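Local coordinates for protein pleckstrin homology domain-containing family A member 8 (PDB 5KDI) that probably transfers simple glycosphingolipids between membranes, enclosing the lipid chains in the all-helical GLTP fold of its glycolipid transfer domain, at residues Tyr32-Val35 / Pro36-Lys40; Tyr64-Lys68 / Ala69-Thr73; Ser20-Thr24 / Glu25-Ala29. The protein carries 2 engineered substitutions. All coordinates share one frame; numbering follows the deposited sequence.

Contact 1 of 3, residues Tyr32-Val35 / Pro36-Lys40. With 6S8 ((~{Z})-~{N}-[(~{E},2~{S},3~{R})-1-[(2~{R},3~{R},4~{S},5~{R},6~{R})-6-(hydroxymethyl)-3,4,5-tris(oxidanyl)oxan-2-yl]oxy-3-oxidanyl-octadec-4-en-2-yl]octadec-9-enamide), chain C.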
ATOM      1  N   TYR A  32       6.142  -2.703  -2.471  1.00 17.67           N
ATOM      2  CA  TYR A  32       7.335  -3.061  -1.700  1.00 20.28           C
ATOM      3  C   TYR A  32       8.106  -1.822  -1.173  1.00 22.24           C
ATOM      4  O   TYR A  32       8.719  -1.870  -0.114  1.00 24.09           O
ATOM      5  CB  TYR A  32       8.285  -3.888  -2.559  1.00 20.63           C
ATOM      6  CG  TYR A  32       9.460  -4.308  -1.709  1.00 26.75           C
ATOM      7  CD1 TYR A  32       9.353  -5.324  -0.842  1.00 25.94           C
ATOM      8  CD2 TYR A  32      10.623  -3.568  -1.692  1.00 29.48           C
ATOM      9  CE1 TYR A  32      10.430  -5.710   0.004  1.00 27.44           C
ATOM     10  CE2 TYR A  32      11.680  -3.870  -0.811  1.00 32.01           C
ATOM     11  CZ  TYR A  32      11.549  -4.981   0.017  1.00 30.52           C
ATOM     12  OH  TYR A  32      12.547  -5.325   0.833  1.00 35.11           O
ATOM     13  N   ALA A  33       8.019  -0.727  -1.900  1.00 23.19           N
ATOM     14  CA  ALA A  33       8.881   0.442  -1.658  1.00 23.14           C
ATOM     15  C   ALA A  33       8.777   0.983  -0.254  1.00 21.98           C
ATOM     16  O   ALA A  33       9.730   1.573   0.273  1.00 22.88           O
ATOM     17  CB  ALA A  33       8.584   1.544  -2.699  1.00 24.57           C
ATOM     18  N   VAL A  34       7.624   0.792   0.407  1.00 21.42           N
ATOM     19  CA  VAL A  34       7.487   1.291   1.786  1.00 24.53           C
ATOM     20  C   VAL A  34       8.194   0.427   2.823  1.00 23.88           C
ATOM     21  O   VAL A  34       8.348   0.858   3.985  1.00 23.38           O
ATOM     22  CB  VAL A  34       6.033   1.541   2.202  1.00 26.68           C
ATOM     23  CG1 VAL A  34       5.313   2.488   1.227  1.00 27.33           C
ATOM     24  CG2 VAL A  34       5.293   0.229   2.328  1.00 24.52           C
ATOM     25  N   VAL A  35       8.543  -0.797   2.445  1.00 22.40           N
ATOM     26  CA  VAL A  35       9.184  -1.746   3.408  1.00 22.89           C
ATOM     27  C   VAL A  35      10.460  -1.176   4.060  1.00 23.22           C
ATOM     28  O   VAL A  35      10.580  -1.188   5.313  1.00 23.65           O
ATOM     29  CB  VAL A  35       9.326  -3.162   2.766  1.00 21.74           C
ATOM     30  CG1 VAL A  35      10.230  -4.105   3.555  1.00 23.86           C
ATOM     31  CG2 VAL A  35       7.954  -3.777   2.563  1.00 26.03           C
ATOM     32  N   PRO A  36      11.367  -0.599   3.262  1.00 24.07           N
ATOM     33  CA  PRO A  36      12.569  -0.018   3.874  1.00 24.68           C
ATOM     34  C   PRO A  36      12.295   1.182   4.781  1.00 26.00           C
ATOM     35  O   PRO A  36      13.055   1.423   5.721  1.00 27.73           O
ATOM     36  CB  PRO A  36      13.402   0.418   2.662  1.00 32.05           C
ATOM     37  CG  PRO A  36      12.985  -0.516   1.580  1.00 36.23           C
ATOM     38  CD  PRO A  36      11.542  -0.758   1.795  1.00 24.62           C
ATOM     39  N   VAL A  37      11.212   1.901   4.496  1.00 25.61           N
ATOM     40  CA  VAL A  37      10.814   2.987   5.381  1.00 25.20           C
ATOM     41  C   VAL A  37      10.353   2.421   6.703  1.00 25.46           C
ATOM     42  O   VAL A  37      10.730   2.943   7.751  1.00 25.30           O
ATOM     43  CB  VAL A  37       9.763   3.931   4.764  1.00 25.02           C
ATOM     44  CG1 VAL A  37       9.458   5.090   5.708  1.00 29.90           C
ATOM     45  CG2 VAL A  37      10.251   4.447   3.405  1.00 25.43           C
ATOM     46  N   LEU A  38       9.550   1.350   6.659  1.00 24.09           N
ATOM     47  CA  LEU A  38       9.080   0.688   7.925  1.00 24.83           C
ATOM     48  C   LEU A  38      10.301   0.230   8.728  1.00 26.06           C
ATOM     49  O   LEU A  38      10.349   0.377   9.967  1.00 27.22           O
ATOM     50  CB  LEU A  38       8.205  -0.519   7.611  1.00 26.13           C
ATOM     51  CG  LEU A  38       6.798  -0.223   7.076  1.00 27.54           C
ATOM     52  CD1 LEU A  38       6.080  -1.459   6.423  1.00 32.40           C
ATOM     53  CD2 LEU A  38       5.952   0.406   8.191  1.00 32.33           C
ATOM     54  N   ASP A  39      11.294  -0.318   8.045  1.00 26.42           N
ATOM     55  CA  ASP A  39      12.529  -0.750   8.714  1.00 29.81           C
ATOM     56  C   ASP A  39      13.348   0.362   9.338  1.00 24.96           C
ATOM     57  O   ASP A  39      13.964   0.174  10.408  1.00 29.89           O
ATOM     58  CB  ASP A  39      13.388  -1.621   7.765  1.00 30.13           C
ATOM     59  CG  ASP A  39      12.831  -3.048   7.589  1.00 33.41           C
ATOM     60  OD1 ASP A  39      12.075  -3.522   8.493  1.00 38.98           O
ATOM     61  OD2 ASP A  39      13.207  -3.694   6.551  1.00 36.96           O
ATOM     62  N   LYS A  40      13.313   1.549   8.716  1.00 27.40           N
ATOM     63  CA  LYS A  40      13.983   2.722   9.275  1.00 30.24           C
ATOM     64  C   LYS A  40      13.207   3.168  10.567  1.00 28.58           C
ATOM     65  O   LYS A  40      13.804   3.592  11.533  1.00 32.60           O
ATOM     66  CB  LYS A  40      13.988   3.896   8.293  1.00 32.92           C
ATOM     67  CG  LYS A  40      14.885   3.850   7.080  1.00 39.09           C
ATOM     68  CD  LYS A  40      14.822   5.189   6.324  1.00 47.32           C
ATOM     69  CE  LYS A  40      15.302   5.123   4.882  1.00 62.54           C
ATOM     70  NZ  LYS A  40      16.721   4.724   4.740  1.00 64.78           N
TER
HETATM   71  C1  6S8 C 601      -4.695 -10.012   7.683  1.00 21.28           C
HETATM   72  C2  6S8 C 601      -4.192  -8.759   8.364  1.00 21.46           C
HETATM   73  N2  6S8 C 601      -3.594  -7.890   7.360  1.00 20.64           N
HETATM   74  C3  6S8 C 601      -3.132  -9.139   9.437  1.00 25.68           C
HETATM   75  O3  6S8 C 601      -3.773 -10.057  10.349  1.00 30.41           O
HETATM   76  C4  6S8 C 601      -2.663  -7.919  10.141  1.00 23.94           C
HETATM   77  C5  6S8 C 601      -1.378  -7.559  10.109  1.00 29.02           C
HETATM   78  C6  6S8 C 601      -0.777  -6.362  10.791  1.00 32.02           C
HETATM   79  C7  6S8 C 601      -1.705  -5.412  11.504  1.00 37.44           C
HETATM   80  C8  6S8 C 601      -0.799  -4.693  12.466  1.00 44.50           C
HETATM   81  C9  6S8 C 601      -1.368  -3.338  12.678  1.00 45.28           C
HETATM   82  C10 6S8 C 601      -1.006  -2.468  11.503  1.00 38.89           C
HETATM   83  C11 6S8 C 601      -0.096  -1.307  11.946  1.00 40.96           C
HETATM   84  C12 6S8 C 601      -0.268  -0.156  10.970  1.00 45.28           C
HETATM   85  C13 6S8 C 601       1.015   0.423  10.393  1.00 53.47           C
HETATM   86  C14 6S8 C 601       1.799   1.341  11.315  1.00 40.01           C
HETATM   87  C15 6S8 C 601       2.505   2.460  10.533  1.00 45.66           C
HETATM   88  C16 6S8 C 601       3.974   2.715  10.820  1.00 44.08           C
HETATM   89  C17 6S8 C 601       4.423   4.129  11.223  1.00 44.44           C
HETATM   90  C18 6S8 C 601       4.294   5.216  10.167  1.00 40.06           C
HETATM   91  C1A 6S8 C 601      -4.059 -11.447   5.859  1.00 21.49           C
HETATM   92  O1A 6S8 C 601      -3.658 -10.712   6.996  1.00 23.08           O
HETATM   93  C2A 6S8 C 601      -2.885 -11.631   4.938  1.00 21.92           C
HETATM   94  O2A 6S8 C 601      -2.443 -10.329   4.506  1.00 20.65           O
HETATM   95  C3A 6S8 C 601      -3.211 -12.581   3.787  1.00 21.93           C
HETATM   96  O3A 6S8 C 601      -2.039 -12.837   3.047  1.00 24.16           O
HETATM   97  C4A 6S8 C 601      -3.807 -13.861   4.342  1.00 25.23           C
HETATM   98  O4A 6S8 C 601      -2.802 -14.677   4.939  1.00 32.55           O
HETATM   99  O5A 6S8 C 601      -6.471 -14.467   6.923  1.00 44.65           O
HETATM  100  C5M 6S8 C 601      -4.956 -13.543   5.279  1.00 25.43           C
HETATM  101  C6A 6S8 C 601      -5.540 -14.798   5.871  1.00 32.81           C
HETATM  102  O6A 6S8 C 601      -4.476 -12.707   6.337  1.00 24.30           O
HETATM  103  CAA 6S8 C 601      -3.975  -6.635   7.172  1.00 21.73           C
HETATM  104  OAA 6S8 C 601      -4.922  -6.094   7.736  1.00 26.78           O
HETATM  105  CAB 6S8 C 601      -3.179  -5.909   6.129  1.00 26.44           C
HETATM  106  CAC 6S8 C 601      -2.049  -5.380   7.061  1.00 29.31           C
HETATM  107  CAD 6S8 C 601      -1.910  -3.932   6.876  1.00 44.47           C
HETATM  108  CAE 6S8 C 601      -0.521  -3.719   6.343  1.00 36.54           C
HETATM  109  CAF 6S8 C 601      -0.395  -2.215   6.151  1.00 30.30           C
HETATM  110  CAG 6S8 C 601       0.185  -1.893   4.762  1.00 42.56           C
HETATM  111  CAH 6S8 C 601       1.156  -0.708   4.833  1.00 49.00           C
HETATM  112  CAI 6S8 C 601       0.338   0.510   5.145  1.00 38.14           C
HETATM  113  CAJ 6S8 C 601       0.739   1.488   5.962  1.00 43.39           C
HETATM  114  CAK 6S8 C 601       2.063   1.544   6.654  1.00 54.93           C
HETATM  115  CAL 6S8 C 601       2.171   3.051   6.915  1.00 57.10           C
HETATM  116  CAM 6S8 C 601       3.583   3.553   7.134  1.00 65.89           C
HETATM  117  CAN 6S8 C 601       4.439   3.248   5.941  1.00 50.60           C
HETATM  118  CAO 6S8 C 601       5.538   4.278   5.826  1.00 40.09           C
HETATM  119  CAP 6S8 C 601       5.167   5.424   4.926  1.00 45.18           C
HETATM  120  CAQ 6S8 C 601       6.224   5.687   3.903  1.00 48.69           C
HETATM  121  CAR 6S8 C 601       5.538   6.118   2.669  1.00 41.99           C
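Val-34 and Leu-38, one helical turn apart, are joined through the backbone and both turn methyl groups to the bound glycosphingolipid. The N-H of Leu-38 reaches Val-34 O at 3.0 Å with an N-H...O angle of 160°, and the next bond, Asp-39 N to Val-35 O, has the same length. Beside the first bond the side chains meet loosely, Val-34 CG2 lying 4.5 Å from Leu-38 CD1. The other branches serve the ligand: Val-34 CG1 stands 3.9 Å from CAR, the terminal carbon of the acyl chain of 6S8, and Leu-38 CD2 is 3.9 Å from CAN of the same chain and also near C16 of the sphingosine chain, so it touches both tails. Val-37 adds a third wall, with CG1 3.8 Å from 6S8 CAQ; a chi1 of -176° puts that methyl anti to the backbone N and against the lipid tail. These contacts are purely apolar, as expected for the hydrocarbon pocket of a GLTP fold, where helices enclose the lipid chains and polar side chains, here including Asp-52, Asn-56, Lys-59 and His-137, bond the polar part of the ligand. Val-34 lies in the junction of helices 24-32 and 35-41, and Val-37 follows on the second helix. A type I turn from Tyr-32 to Val-35, closed by Val-35 N to Tyr-32 O, leads into Pro-36, whose ring nitrogen has no hydrogen to offer the preceding turn. Pro-36 CD approaches the Tyr-32 ring obliquely, 4.1 Å from CE2, and Val-35 CB sits over one face of that ring toward its rim. Farther out, helix 47-64 backs the junction: Leu-53 touches Val-34, Val-49 touches Leu-38, and Lys-50 packs on Val-35 while forming a salt bridge with Asp-39 OD2.

Contact 2 of 3, residues Tyr64-Lys68 / Ala69-Thr73. Engineered in segment 69-73: Ala-69 (natural residue Glu), Lys-70 (natural residue Glu).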
ATOM      1  N   TYR A  64       2.228 -14.737 -10.892  1.00 19.80           N
ATOM      2  CA  TYR A  64       2.765 -13.964 -12.007  1.00 18.93           C
ATOM      3  C   TYR A  64       3.869 -14.732 -12.758  1.00 19.89           C
ATOM      4  O   TYR A  64       3.818 -14.884 -14.010  1.00 22.05           O
ATOM      5  CB  TYR A  64       3.302 -12.625 -11.522  1.00 18.65           C
ATOM      6  CG  TYR A  64       4.053 -11.856 -12.558  1.00 19.08           C
ATOM      7  CD1 TYR A  64       3.435 -11.428 -13.716  1.00 21.19           C
ATOM      8  CD2 TYR A  64       5.360 -11.469 -12.327  1.00 22.41           C
ATOM      9  CE1 TYR A  64       4.133 -10.692 -14.673  1.00 23.37           C
ATOM     10  CE2 TYR A  64       6.056 -10.740 -13.289  1.00 26.96           C
ATOM     11  CZ  TYR A  64       5.433 -10.341 -14.442  1.00 25.07           C
ATOM     12  OH  TYR A  64       6.100  -9.609 -15.393  1.00 29.10           O
ATOM     13  N   ILE A  65       4.877 -15.195 -11.987  1.00 21.02           N
ATOM     14  CA  ILE A  65       6.085 -15.784 -12.562  1.00 23.41           C
ATOM     15  C   ILE A  65       5.852 -17.113 -13.300  1.00 23.52           C
ATOM     16  O   ILE A  65       6.678 -17.581 -14.108  1.00 29.02           O
ATOM     17  CB  ILE A  65       7.235 -15.942 -11.541  1.00 23.65           C
ATOM     18  CG1 ILE A  65       6.886 -16.962 -10.437  1.00 25.53           C
ATOM     19  CG2 ILE A  65       7.690 -14.580 -11.028  1.00 27.30           C
ATOM     20  CD1 ILE A  65       8.058 -17.177  -9.458  1.00 33.37           C
ATOM     21  N   THR A  66       4.693 -17.689 -13.032  1.00 24.63           N
ATOM     22  CA  THR A  66       4.256 -18.902 -13.669  1.00 27.16           C
ATOM     23  C   THR A  66       3.996 -18.708 -15.191  1.00 29.31           C
ATOM     24  O   THR A  66       4.095 -19.689 -15.988  1.00 34.20           O
ATOM     25  CB  THR A  66       2.982 -19.243 -12.835  0.70 34.79           C
ATOM     26  OG1 THR A  66       3.194 -20.407 -12.049  0.70 41.68           O
ATOM     27  CG2 THR A  66       1.681 -19.207 -13.597  0.70 22.53           C
ATOM     28  N   ASN A  67       3.633 -17.472 -15.571  1.00 24.10           N
ATOM     29  CA  ASN A  67       3.292 -17.137 -16.990  1.00 28.54           C
ATOM     30  C   ASN A  67       3.232 -15.659 -17.196  1.00 26.01           C
ATOM     31  O   ASN A  67       2.183 -15.055 -17.193  1.00 26.85           O
ATOM     32  CB  ASN A  67       2.005 -17.850 -17.464  1.00 31.02           C
ATOM     33  CG  ASN A  67       1.813 -17.794 -18.991  1.00 35.05           C
ATOM     34  OD1 ASN A  67       2.374 -16.940 -19.690  1.00 35.99           O
ATOM     35  ND2 ASN A  67       1.017 -18.732 -19.509  1.00 40.63           N
ATOM     36  N   LYS A  68       4.393 -15.041 -17.289  1.00 27.79           N
ATOM     37  CA  LYS A  68       4.420 -13.584 -17.261  1.00 25.52           C
ATOM     38  C   LYS A  68       3.665 -12.917 -18.429  1.00 28.91           C
ATOM     39  O   LYS A  68       3.114 -11.817 -18.269  1.00 31.54           O
ATOM     40  CB  LYS A  68       5.870 -13.061 -17.168  1.00 32.01           C
ATOM     41  CG  LYS A  68       6.602 -13.403 -15.898  1.00 34.04           C
ATOM     42  CD  LYS A  68       7.987 -12.743 -15.920  1.00 41.08           C
ATOM     43  CE  LYS A  68       8.927 -13.622 -15.253  1.00 45.47           C
ATOM     44  NZ  LYS A  68      10.353 -13.249 -15.485  1.00 36.86           N
ATOM     45  N   ALA A  69       3.726 -13.539 -19.610  1.00 33.47           N
ATOM     46  CA  ALA A  69       3.043 -13.063 -20.800  1.00 35.69           C
ATOM     47  C   ALA A  69       1.540 -13.062 -20.610  1.00 31.55           C
ATOM     48  O   ALA A  69       0.848 -12.194 -21.111  1.00 32.81           O
ATOM     49  CB  ALA A  69       3.419 -13.934 -22.036  1.00 38.29           C
ATOM     50  N   LYS A  70       1.045 -14.091 -19.955  1.00 30.37           N
ATOM     51  CA  LYS A  70      -0.349 -14.201 -19.643  1.00 29.15           C
ATOM     52  C   LYS A  70      -0.785 -13.242 -18.542  1.00 27.10           C
ATOM     53  O   LYS A  70      -1.910 -12.766 -18.560  1.00 31.99           O
ATOM     54  CB  LYS A  70      -0.677 -15.641 -19.278  1.00 30.86           C
ATOM     55  CG  LYS A  70      -2.140 -15.887 -19.020  1.00 35.19           C
ATOM     56  CD  LYS A  70      -2.365 -17.359 -18.716  1.00 45.03           C
ATOM     57  CE  LYS A  70      -3.842 -17.755 -18.844  1.00 57.32           C
ATOM     58  NZ  LYS A  70      -4.528 -17.190 -20.054  1.00 64.24           N
ATOM     59  N   PHE A  71       0.106 -12.956 -17.609  1.00 22.42           N
ATOM     60  CA  PHE A  71      -0.270 -12.280 -16.350  1.00 23.46           C
ATOM     61  C   PHE A  71       0.343 -10.876 -16.250  1.00 23.23           C
ATOM     62  O   PHE A  71       0.799 -10.441 -15.194  1.00 22.17           O
ATOM     63  CB  PHE A  71       0.165 -13.185 -15.163  1.00 19.86           C
ATOM     64  CG  PHE A  71      -0.590 -14.486 -15.095  1.00 21.46           C
ATOM     65  CD1 PHE A  71      -1.973 -14.532 -15.311  1.00 23.28           C
ATOM     66  CD2 PHE A  71       0.067 -15.633 -14.746  1.00 25.21           C
ATOM     67  CE1 PHE A  71      -2.616 -15.703 -15.198  1.00 25.95           C
ATOM     68  CE2 PHE A  71      -0.583 -16.819 -14.624  1.00 26.06           C
ATOM     69  CZ  PHE A  71      -1.932 -16.866 -14.822  1.00 27.32           C
ATOM     70  N   THR A  72       0.315 -10.164 -17.367  1.00 22.31           N
ATOM     71  CA  THR A  72       0.894  -8.851 -17.460  1.00 23.77           C
ATOM     72  C   THR A  72       0.224  -7.781 -16.600  1.00 22.77           C
ATOM     73  O   THR A  72       0.865  -6.776 -16.237  1.00 22.86           O
ATOM     74  CB  THR A  72       0.889  -8.322 -18.912  1.00 27.31           C
ATOM     75  OG1 THR A  72      -0.449  -8.319 -19.397  1.00 30.99           O
ATOM     76  CG2 THR A  72       1.801  -9.209 -19.831  1.00 31.81           C
ATOM     77  N   THR A  73      -1.012  -8.063 -16.180  1.00 20.92           N
ATOM     78  CA  THR A  73      -1.728  -7.172 -15.340  1.00 18.42           C
ATOM     79  C   THR A  73      -2.360  -7.880 -14.151  1.00 17.42           C
ATOM     80  O   THR A  73      -2.591  -9.080 -14.153  1.00 18.72           O
ATOM     81  CB  THR A  73      -2.820  -6.415 -16.082  1.00 18.37           C
ATOM     82  OG1 THR A  73      -3.827  -7.343 -16.454  1.00 18.89           O
ATOM     83  CG2 THR A  73      -2.266  -5.682 -17.312  1.00 19.97           C
TER
HETATM   84  O   HOH W   1       5.523 -15.728 -20.459  1.00 47.16           O
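Asn-67 carries CG anti to the backbone N, chi1 -166°, as does Lys-70, which lays the asparagine amide against CB and CD of the lysine chain. Asn-67 OD1 thereby accepts a side-chain to backbone bond from Lys-70 N, three residues on, at 3.2 Å, although the donor stands 61° out of the carbonyl plane, while Asn-67 CG lies only 3.3 Å from Lys-70 CB. A water accepts from Ala-69 N and gives a weak, long bond to the same OD1, so the amide oxygen gathers two successive backbone positions, one directly and one through solvent. Ala-69 and Lys-70 are engineered residues, but the groups bonded here are their backbone nitrogens. The main-chain carbonyl of Asn-67 takes the next N-H, that of Phe-71, at 3.0 Å with a bent N-H...O angle of 130°; Lys-68 O shares this hydrogen weakly. Next to these bonds the Tyr-64 and Phe-71 side chains pass one another head to tail. Phe-71 O lies at the edge of the Tyr-64 ring, near its plane and 3.2 Å from CD1, while Lys-68 CG covers part of one face of the tyrosine. The Phe-71 ring in turn has Tyr-64 O at its edge and meets His-80 of helix 74-83 edge-to-face. Tyr-64 OH bonds to Glu-25 and Phe-71 O to Thr-24, at the start of helix 24-32. A type I turn from Tyr-64 to Asn-67 begins this connection between helices 47-64 and 74-83, and Thr-73 ends it as the N-cap of the second helix, its OG1 accepting from Lys-76 N.

Contact 3 of 3, residues Ser20-Thr24 / Glu25-Ala29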
ATOM      1  N   SER A  20      -7.576  -0.390 -18.881  1.00 25.52           N
ATOM      2  CA  SER A  20      -7.145   0.076 -17.547  1.00 24.07           C
ATOM      3  C   SER A  20      -6.299  -0.958 -16.823  1.00 21.65           C
ATOM      4  O   SER A  20      -6.285  -1.035 -15.593  1.00 21.54           O
ATOM      5  CB  SER A  20      -8.384   0.419 -16.684  1.00 29.89           C
ATOM      6  OG  SER A  20      -9.149   1.441 -17.287  1.00 34.90           O
ATOM      7  N   GLY A  21      -5.580  -1.794 -17.580  1.00 24.71           N
ATOM      8  CA  GLY A  21      -4.775  -2.837 -16.972  1.00 21.77           C
ATOM      9  C   GLY A  21      -3.636  -2.305 -16.130  1.00 21.04           C
ATOM     10  O   GLY A  21      -2.855  -1.494 -16.614  1.00 22.92           O
ATOM     11  N   ILE A  22      -3.519  -2.788 -14.881  1.00 17.57           N
ATOM     12  CA  ILE A  22      -2.467  -2.323 -13.973  1.00 18.23           C
ATOM     13  C   ILE A  22      -1.321  -3.320 -14.116  1.00 17.95           C
ATOM     14  O   ILE A  22      -1.435  -4.485 -13.748  1.00 17.42           O
ATOM     15  CB  ILE A  22      -2.961  -2.282 -12.497  1.00 16.56           C
ATOM     16  CG1 ILE A  22      -4.237  -1.372 -12.380  1.00 17.73           C
ATOM     17  CG2 ILE A  22      -1.804  -1.954 -11.554  1.00 17.47           C
ATOM     18  CD1 ILE A  22      -5.039  -1.509 -11.071  1.00 20.49           C
ATOM     19  N   PRO A  23      -0.169  -2.830 -14.627  1.00 18.58           N
ATOM     20  CA  PRO A  23       0.994  -3.726 -14.818  1.00 18.47           C
ATOM     21  C   PRO A  23       1.399  -4.389 -13.482  1.00 17.03           C
ATOM     22  O   PRO A  23       1.646  -3.683 -12.465  1.00 18.05           O
ATOM     23  CB  PRO A  23       2.086  -2.769 -15.321  1.00 22.71           C
ATOM     24  CG  PRO A  23       1.364  -1.632 -15.900  1.00 27.30           C
ATOM     25  CD  PRO A  23       0.130  -1.454 -15.078  1.00 20.32           C
ATOM     26  N   THR A  24       1.606  -5.704 -13.521  1.00 19.65           N
ATOM     27  CA  THR A  24       1.843  -6.451 -12.279  1.00 18.48           C
ATOM     28  C   THR A  24       3.150  -6.084 -11.574  1.00 18.60           C
ATOM     29  O   THR A  24       3.115  -5.793 -10.397  1.00 17.46           O
ATOM     30  CB  THR A  24       1.870  -7.944 -12.608  1.00 17.01           C
ATOM     31  OG1 THR A  24       0.612  -8.269 -13.263  1.00 18.12           O
ATOM     32  CG2 THR A  24       2.076  -8.825 -11.349  1.00 20.17           C
ATOM     33  N   GLU A  25       4.297  -6.140 -12.283  1.00 20.13           N
ATOM     34  CA  GLU A  25       5.591  -5.913 -11.605  1.00 20.53           C
ATOM     35  C   GLU A  25       5.682  -4.527 -11.028  1.00 19.72           C
ATOM     36  O   GLU A  25       6.135  -4.342  -9.899  1.00 20.60           O
ATOM     37  CB  GLU A  25       6.824  -6.198 -12.473  1.00 27.36           C
ATOM     38  CG  GLU A  25       6.908  -7.558 -13.139  1.00 33.41           C
ATOM     39  CD  GLU A  25       8.307  -7.791 -13.833  1.00 38.98           C
ATOM     40  OE1 GLU A  25       9.272  -6.979 -13.629  1.00 42.43           O
ATOM     41  OE2 GLU A  25       8.422  -8.770 -14.634  1.00 38.34           O
ATOM     42  N   ALA A  26       5.300  -3.521 -11.802  1.00 21.31           N
ATOM     43  CA  ALA A  26       5.399  -2.142 -11.322  1.00 19.42           C
ATOM     44  C   ALA A  26       4.533  -1.886 -10.091  1.00 17.88           C
ATOM     45  O   ALA A  26       4.949  -1.215  -9.144  1.00 18.61           O
ATOM     46  CB  ALA A  26       5.101  -1.140 -12.440  1.00 24.28           C
ATOM     47  N   PHE A  27       3.319  -2.412 -10.096  1.00 19.47           N
ATOM     48  CA  PHE A  27       2.449  -2.298  -8.944  1.00 16.14           C
ATOM     49  C   PHE A  27       3.081  -2.908  -7.703  1.00 14.77           C
ATOM     50  O   PHE A  27       3.056  -2.317  -6.629  1.00 19.03           O
ATOM     51  CB  PHE A  27       1.060  -2.860  -9.272  1.00 16.41           C
ATOM     52  CG  PHE A  27       0.081  -2.677  -8.141  1.00 18.58           C
ATOM     53  CD1 PHE A  27      -0.692  -1.525  -8.100  1.00 22.34           C
ATOM     54  CD2 PHE A  27      -0.084  -3.616  -7.167  1.00 22.53           C
ATOM     55  CE1 PHE A  27      -1.593  -1.322  -7.103  1.00 27.03           C
ATOM     56  CE2 PHE A  27      -1.037  -3.435  -6.153  1.00 24.61           C
ATOM     57  CZ  PHE A  27      -1.762  -2.288  -6.133  1.00 25.35           C
ATOM     58  N   LEU A  28       3.588  -4.140  -7.833  1.00 16.60           N
ATOM     59  CA  LEU A  28       4.154  -4.843  -6.694  1.00 16.89           C
ATOM     60  C   LEU A  28       5.400  -4.091  -6.183  1.00 17.67           C
ATOM     61  O   LEU A  28       5.679  -4.066  -4.980  1.00 19.44           O
ATOM     62  CB  LEU A  28       4.426  -6.279  -7.017  1.00 17.20           C
ATOM     63  CG  LEU A  28       3.174  -7.150  -7.303  1.00 17.36           C
ATOM     64  CD1 LEU A  28       3.638  -8.560  -7.652  1.00 20.37           C
ATOM     65  CD2 LEU A  28       2.233  -7.187  -6.106  1.00 20.25           C
ATOM     66  N   ALA A  29       6.155  -3.486  -7.103  1.00 19.56           N
ATOM     67  CA  ALA A  29       7.349  -2.693  -6.692  1.00 20.18           C
ATOM     68  C   ALA A  29       6.966  -1.478  -5.885  1.00 20.87           C
ATOM     69  O   ALA A  29       7.638  -1.131  -4.896  1.00 20.97           O
ATOM     70  CB  ALA A  29       8.204  -2.297  -7.913  1.00 24.12           C
TER
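Thr-24 O receives the N-H of Leu-28 at 3.1 Å, with an N-H...O angle of 165° and the donor tilted 17° from the carbonyl plane. One residue earlier, Pro-23 O takes Phe-27 N at 3.2 Å and in a similarly straight line. The Leu-28 side chain lies along Thr-24: its CG is 3.4 Å from Thr-24 O, and the two side chains run side by side in the same direction, with Leu-28 CD1 4.0 Å from Thr-24 CG2. The threonine's chi1 of -56° sets that methyl anti to the backbone N and leaves OG1 beside the nitrogen. Pro-23 is the N-cap residue of helix 24-32, so these two bonds close its first turn, and the helix starts from an extended approach through Ile-22. That residue bridges the turn on its apolar side. Ile-22 CG2 reaches Phe-27 CD1 at 3.7 Å and lies almost as near to Phe-27 CB, meeting the ring obliquely. From there the phenylalanine ring enters the helical interior of the GLTP fold, touching Leu-97 and Leu-104 of helix 93-115 and Gln-192 of helix 172-202, while Ile-22 packs on Ile-195 and Leu-196. On another flank Pro-23 CB makes a loose contact with Ala-26 CB at 4.5 Å. The polar ends of this first turn have their partners in the loop between helices 47-64 and 74-83 and at its start, Thr-24 OG1 with Phe-71 and Glu-25, extended beyond CG, with Tyr-64.

How the contacts relate
Along the chain the order is contact 3, contact 1, contact 2, with helix 24-32 running from contact 3 to the edge of contact 1. Contacts 2 and 3 touch, their centres 11 Å apart: Tyr-64 OH lies 2.6 Å from Glu-25 OE2 and Phe-71 O 2.9 Å from Thr-24 OG1, both probable hydrogen bonds that join the loop after helix 47-64 to the first turn of helix 24-32. Contact 1 stands apart, its centre 19 Å from that of contact 3 and 26 Å from that of contact 2. Of the three, only contact 1 lines the glycosphingolipid pocket; in contact 3 the side chain of Phe-27 stays about 11 Å from the ligand.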